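Local coordinates for protein carbohydrate binding family 6 (Clostridium thermocellum, PDB 5A8C) that probably hydrolyses terminal alpha-L-arabinofuranosidic bonds as a family 43 glycoside hydrolase built on a five-bladed beta-propeller, at residues D229-M241 with Y251-N265. Sequence-based numbering, arbitrary orientation.
Sequences DFSQGASKIEYMM and YKGVILPQPPDNYSN
Tyr251 reaches Glu238 along one face of the hairpin: its CG swings anti to the backbone N (chi1 178°), and Tyr251 OH donates to Glu238 OE1 at 2.6 Å on the anti side of the carboxylate. Arg208 forms a salt bridge with the same oxygen, while Ser228 holds the other. The Tyr239 ring is on the opposite face, and Lys252 CB lies over it, 3.8 Å from the centroid, a CH-pi contact; the aliphatic stem packs on, CG against Met241 SD, while the charged end leads away. A water bridges Tyr239 OH and Lys252 O; the hydroxyl also bonds to Ile314 N. Positive phi (132°) suits Gly253, whose O accepts from Tyr239 N at 3.0 Å. Val254 sets apolar CG2 against the stem of Glu238. The Ile255 side chain runs at about a right angle to that of Tyr239, and Leu256 lies beside Ile237, both apolar and buried. The backbone N atoms of Ile255 and Leu256 both donate to Ile237 O. Gln258 NE2 spends both N-H groups, on Ser235 O (2.8 Å) and Asn265 O, joining the 229-236 loop to its own. Two classic beta bulges, Lys252-Gly253 opposite Tyr239 and Ile255-Leu256 opposite Ile237, mark this antiparallel hairpin, the outer half of a four-stranded propeller blade.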
loop_
_atom_site.group_PDB
_atom_site.type_symbol
_atom_site.label_atom_id
_atom_site.label_comp_id
_atom_site.label_asym_id
_atom_site.label_seq_id
_atom_site.Cartn_x
_atom_site.Cartn_y
_atom_site.Cartn_z
ATOM N N ASP A 229 6.513 -11.914 7.581
ATOM C CA ASP A 229 7.580 -12.604 6.889
ATOM C C ASP A 229 7.179 -14.070 6.566
ATOM O O ASP A 229 6.043 -14.460 6.717
ATOM C CB ASP A 229 8.851 -12.426 7.673
ATOM C CG ASP A 229 8.867 -13.122 9.028
ATOM O OD1 ASP A 229 8.127 -14.111 9.219
ATOM O OD2 ASP A 229 9.653 -12.637 9.900
ATOM N N PHE A 230 8.153 -14.813 6.097
ATOM C CA PHE A 230 7.966 -16.199 5.664
ATOM C C PHE A 230 8.454 -17.210 6.727
ATOM O O PHE A 230 8.720 -18.354 6.430
ATOM C CB PHE A 230 8.577 -16.402 4.286
ATOM C CG PHE A 230 7.791 -15.696 3.168
ATOM C CD1 PHE A 230 7.936 -14.346 2.944
ATOM C CD2 PHE A 230 6.863 -16.375 2.404
ATOM C CE1 PHE A 230 7.205 -13.690 1.945
ATOM C CE2 PHE A 230 6.134 -15.732 1.411
ATOM C CZ PHE A 230 6.303 -14.385 1.175
ATOM N N SER A 231 8.599 -16.743 7.974
ATOM C CA SER A 231 9.218 -17.562 9.028
ATOM C C SER A 231 8.360 -18.614 9.671
ATOM O O SER A 231 8.872 -19.491 10.367
ATOM C CB SER A 231 9.750 -16.644 10.104
ATOM O OG SER A 231 8.703 -16.100 10.872
ATOM N N GLN A 232 7.052 -18.590 9.456
ATOM C CA GLN A 232 6.208 -19.658 9.995
ATOM C C GLN A 232 5.113 -20.052 8.991
ATOM O O GLN A 232 4.011 -20.474 9.361
ATOM C CB GLN A 232 5.662 -19.284 11.367
ATOM C CG GLN A 232 4.945 -17.957 11.442
ATOM C CD GLN A 232 4.537 -17.560 12.836
ATOM O OE1 GLN A 232 5.365 -17.636 13.763
ATOM N NE2 GLN A 232 3.267 -17.080 13.020
ATOM N N GLY A 233 5.515 -20.006 7.719
ATOM C CA GLY A 233 4.630 -20.201 6.612
ATOM C C GLY A 233 4.667 -18.971 5.742
ATOM O O GLY A 233 5.570 -18.158 5.778
ATOM N N ALA A 234 3.719 -18.880 4.866
ATOM C CA ALA A 234 3.706 -17.803 3.888
ATOM C C ALA A 234 3.214 -16.491 4.497
ATOM O O ALA A 234 2.478 -16.468 5.487
ATOM C CB ALA A 234 2.863 -18.218 2.714
ATOM N N SER A 235 3.588 -15.377 3.879
ATOM C CA SER A 235 3.239 -14.058 4.358
ATOM C C SER A 235 1.719 -13.871 4.488
ATOM O O SER A 235 0.962 -14.187 3.559
ATOM C CB SER A 235 3.786 -13.033 3.382
ATOM O OG SER A 235 3.471 -11.699 3.746
ATOM N N LYS A 236 1.303 -13.317 5.613
ATOM C CA LYS A 236 -0.089 -12.961 5.891
ATOM C C LYS A 236 -0.179 -11.481 6.164
ATOM O O LYS A 236 0.821 -10.870 6.611
ATOM C CB LYS A 236 -0.671 -13.789 7.011
ATOM C CG LYS A 236 -0.720 -15.279 6.733
ATOM C CD LYS A 236 -1.392 -16.111 7.776
ATOM C CE LYS A 236 -1.425 -17.591 7.425
ATOM N NZ LYS A 236 -2.081 -18.416 8.473
ATOM N N ILE A 237 -1.346 -10.904 6.028
ATOM C CA ILE A 237 -1.603 -9.538 6.472
ATOM C C ILE A 237 -2.041 -9.629 7.931
ATOM O O ILE A 237 -3.066 -10.254 8.234
ATOM C CB ILE A 237 -2.650 -8.821 5.621
ATOM C CG1 ILE A 237 -2.337 -8.874 4.141
ATOM C CG2 ILE A 237 -2.815 -7.387 6.131
ATOM C CD1 ILE A 237 -0.947 -8.370 3.728
ATOM N N GLU A 238 -1.228 -9.055 8.802
ATOM C CA GLU A 238 -1.433 -9.121 10.246
ATOM C C GLU A 238 -1.513 -7.719 10.791
ATOM O O GLU A 238 -1.338 -6.740 10.065
ATOM C CB GLU A 238 -0.351 -9.967 10.897
ATOM C CG GLU A 238 -0.173 -11.296 10.142
ATOM C CD GLU A 238 0.639 -12.370 10.829
ATOM O OE1 GLU A 238 0.587 -12.471 12.078
ATOM O OE2 GLU A 238 1.287 -13.151 10.139
ATOM N N TYR A 239 -1.866 -7.577 12.089
ATOM C CA TYR A 239 -2.074 -6.236 12.601
ATOM C C TYR A 239 -1.943 -6.160 14.110
ATOM O O TYR A 239 -2.020 -7.147 14.842
ATOM C CB TYR A 239 -3.434 -5.652 12.153
ATOM C CG TYR A 239 -4.641 -6.153 12.922
ATOM C CD1 TYR A 239 -5.025 -7.501 12.856
ATOM C CD2 TYR A 239 -5.391 -5.320 13.713
ATOM C CE1 TYR A 239 -6.103 -7.966 13.564
ATOM C CE2 TYR A 239 -6.488 -5.774 14.436
ATOM C CZ TYR A 239 -6.854 -7.102 14.320
ATOM O OH TYR A 239 -7.915 -7.539 15.086
ATOM N N MET A 240 -1.781 -4.897 14.515
ATOM C CA MET A 240 -1.725 -4.467 15.904
ATOM C C MET A 240 -2.678 -3.314 16.122
ATOM O O MET A 240 -2.990 -2.586 15.168
ATOM C CB MET A 240 -0.327 -4.004 16.288
ATOM C CG MET A 240 0.814 -4.917 15.909
ATOM S SD MET A 240 2.412 -4.396 16.561
ATOM C CE MET A 240 2.691 -2.887 15.797
ATOM N N MET A 241 -3.078 -3.076 17.364
ATOM C CA MET A 241 -3.929 -1.950 17.726
ATOM C C MET A 241 -3.300 -1.152 18.844
ATOM O O MET A 241 -2.605 -1.714 19.718
ATOM C CB MET A 241 -5.313 -2.423 18.190
ATOM C CG MET A 241 -6.147 -2.990 17.063
ATOM S SD MET A 241 -7.661 -3.813 17.599
ATOM C CE MET A 241 -8.589 -2.413 18.156
ATOM N N TYR A 251 -0.213 -6.779 19.343
ATOM C CA TYR A 251 -0.593 -7.690 18.226
ATOM C C TYR A 251 -1.960 -8.257 18.475
ATOM O O TYR A 251 -2.299 -8.702 19.588
ATOM C CB TYR A 251 0.452 -8.817 18.170
ATOM C CG TYR A 251 0.144 -9.827 17.111
ATOM C CD1 TYR A 251 0.499 -9.620 15.804
ATOM C CD2 TYR A 251 -0.562 -10.992 17.432
ATOM C CE1 TYR A 251 0.183 -10.549 14.826
ATOM C CE2 TYR A 251 -0.885 -11.944 16.475
ATOM C CZ TYR A 251 -0.522 -11.714 15.174
ATOM O OH TYR A 251 -0.874 -12.639 14.218
ATOM N N LYS A 252 -2.770 -8.325 17.398
ATOM C CA LYS A 252 -4.141 -8.792 17.462
ATOM C C LYS A 252 -4.492 -9.951 16.531
ATOM O O LYS A 252 -5.520 -10.580 16.770
ATOM C CB LYS A 252 -5.104 -7.663 17.224
ATOM C CG LYS A 252 -5.021 -6.536 18.224
ATOM C CD LYS A 252 -5.381 -6.930 19.634
ATOM C CE LYS A 252 -5.280 -5.749 20.579
ATOM N NZ LYS A 252 -5.508 -6.129 21.989
ATOM N N GLY A 253 -3.671 -10.262 15.548
ATOM C CA GLY A 253 -3.940 -11.413 14.681
ATOM C C GLY A 253 -3.824 -11.128 13.231
ATOM O O GLY A 253 -3.143 -10.209 12.769
ATOM N N VAL A 254 -4.529 -11.952 12.448
ATOM C CA VAL A 254 -4.497 -11.983 10.989
ATOM C C VAL A 254 -5.741 -11.335 10.406
ATOM O O VAL A 254 -6.860 -11.691 10.745
ATOM C CB VAL A 254 -4.386 -13.457 10.497
ATOM C CG1 VAL A 254 -4.533 -13.530 8.993
ATOM C CG2 VAL A 254 -3.055 -14.066 10.945
ATOM N N ILE A 255 -5.523 -10.392 9.505
ATOM C CA ILE A 255 -6.580 -9.816 8.676
ATOM C C ILE A 255 -6.827 -10.620 7.418
ATOM O O ILE A 255 -7.972 -10.885 7.047
ATOM C CB ILE A 255 -6.262 -8.364 8.304
ATOM C CG1 ILE A 255 -6.176 -7.502 9.566
ATOM C CG2 ILE A 255 -7.311 -7.840 7.314
ATOM C CD1 ILE A 255 -5.794 -6.067 9.319
ATOM N N LEU A 256 -5.771 -11.010 6.719
ATOM C CA LEU A 256 -5.886 -11.663 5.408
ATOM C C LEU A 256 -4.854 -12.768 5.319
ATOM O O LEU A 256 -3.667 -12.490 5.490
ATOM C CB LEU A 256 -5.698 -10.676 4.286
ATOM C CG LEU A 256 -6.021 -11.206 2.886
ATOM C CD1 LEU A 256 -7.523 -11.334 2.648
ATOM C CD2 LEU A 256 -5.388 -10.298 1.838
ATOM N N PRO A 257 -5.256 -14.015 5.159
ATOM C CA PRO A 257 -4.294 -15.089 4.923
ATOM C C PRO A 257 -3.740 -15.007 3.495
ATOM O O PRO A 257 -3.968 -14.024 2.806
ATOM C CB PRO A 257 -5.154 -16.344 5.144
ATOM C CG PRO A 257 -6.451 -15.953 4.573
ATOM C CD PRO A 257 -6.647 -14.504 4.909
ATOM N N GLN A 258 -2.997 -16.027 3.073
ATOM C CA GLN A 258 -2.686 -16.084 1.622
ATOM C C GLN A 258 -3.994 -16.174 0.849
ATOM O O GLN A 258 -4.801 -17.056 1.123
ATOM C CB GLN A 258 -1.850 -17.308 1.300
ATOM C CG GLN A 258 -0.384 -17.129 1.627
ATOM C CD GLN A 258 0.348 -16.320 0.585
ATOM O OE1 GLN A 258 0.197 -16.578 -0.616
ATOM N NE2 GLN A 258 1.183 -15.399 1.000
ATOM N N PRO A 259 -4.185 -15.293 -0.119
ATOM C CA PRO A 259 -5.365 -15.442 -1.000
ATOM C C PRO A 259 -5.233 -16.665 -1.870
ATOM O O PRO A 259 -4.117 -17.181 -2.066
ATOM C CB PRO A 259 -5.325 -14.187 -1.849
ATOM C CG PRO A 259 -4.165 -13.520 -1.569
ATOM C CD PRO A 259 -3.362 -14.148 -0.519
ATOM N N PRO A 260 -6.320 -17.109 -2.488
ATOM C CA PRO A 260 -6.199 -18.153 -3.514
ATOM C C PRO A 260 -5.339 -17.705 -4.674
ATOM O O PRO A 260 -5.183 -16.518 -4.966
ATOM C CB PRO A 260 -7.654 -18.407 -3.937
ATOM C CG PRO A 260 -8.330 -17.132 -3.620
ATOM C CD PRO A 260 -7.671 -16.582 -2.375
ATOM N N ASP A 261 -4.772 -18.701 -5.352
ATOM C CA ASP A 261 -4.006 -18.445 -6.559
ATOM C C ASP A 261 -2.891 -17.441 -6.355
ATOM O O ASP A 261 -2.676 -16.552 -7.189
ATOM C CB ASP A 261 -4.917 -18.023 -7.723
ATOM C CG ASP A 261 -5.948 -19.051 -8.134
ATOM O OD1 ASP A 261 -5.802 -20.247 -7.756
ATOM O OD2 ASP A 261 -6.877 -18.687 -8.874
ATOM N N ASN A 262 -2.134 -17.619 -5.264
ATOM C CA ASN A 262 -1.056 -16.719 -4.953
ATOM C C ASN A 262 0.309 -17.343 -4.892
ATOM O O ASN A 262 1.296 -16.626 -4.606
ATOM C CB ASN A 262 -1.344 -15.879 -3.712
ATOM C CG ASN A 262 -0.534 -14.618 -3.684
ATOM O OD1 ASN A 262 -0.536 -13.854 -4.667
ATOM N ND2 ASN A 262 0.127 -14.338 -2.592
ATOM N N TYR A 263 0.439 -18.657 -5.080
ATOM C CA TYR A 263 1.747 -19.293 -5.273
ATOM C C TYR A 263 2.693 -19.066 -4.085
ATOM O O TYR A 263 3.904 -19.032 -4.244
ATOM C CB TYR A 263 2.390 -18.876 -6.578
ATOM C CG TYR A 263 1.590 -19.242 -7.801
ATOM C CD1 TYR A 263 0.597 -18.415 -8.285
ATOM C CD2 TYR A 263 1.839 -20.423 -8.485
ATOM C CE1 TYR A 263 -0.127 -18.732 -9.432
ATOM C CE2 TYR A 263 1.104 -20.767 -9.610
ATOM C CZ TYR A 263 0.164 -19.886 -10.089
ATOM O OH TYR A 263 -0.540 -20.177 -11.239
ATOM N N SER A 264 2.117 -18.979 -2.879
ATOM C CA SER A 264 2.917 -18.808 -1.648
ATOM C C SER A 264 3.871 -17.641 -1.734
ATOM O O SER A 264 4.940 -17.634 -1.141
ATOM C CB SER A 264 3.661 -20.088 -1.272
ATOM O OG SER A 264 2.712 -21.138 -1.104
ATOM N N ASN A 265 3.449 -16.579 -2.437
ATOM C CA ASN A 265 4.299 -15.422 -2.663
ATOM C C ASN A 265 3.793 -14.199 -1.892
ATOM O O ASN A 265 3.030 -14.327 -0.940
ATOM C CB ASN A 265 4.492 -15.208 -4.158
ATOM C CG ASN A 265 5.889 -14.625 -4.478
ATOM O OD1 ASN A 265 6.262 -13.483 -4.064
ATOM N ND2 ASN A 265 6.645 -15.355 -5.240
HETATM O O HOH W 1 -7.978 -10.121 15.671
#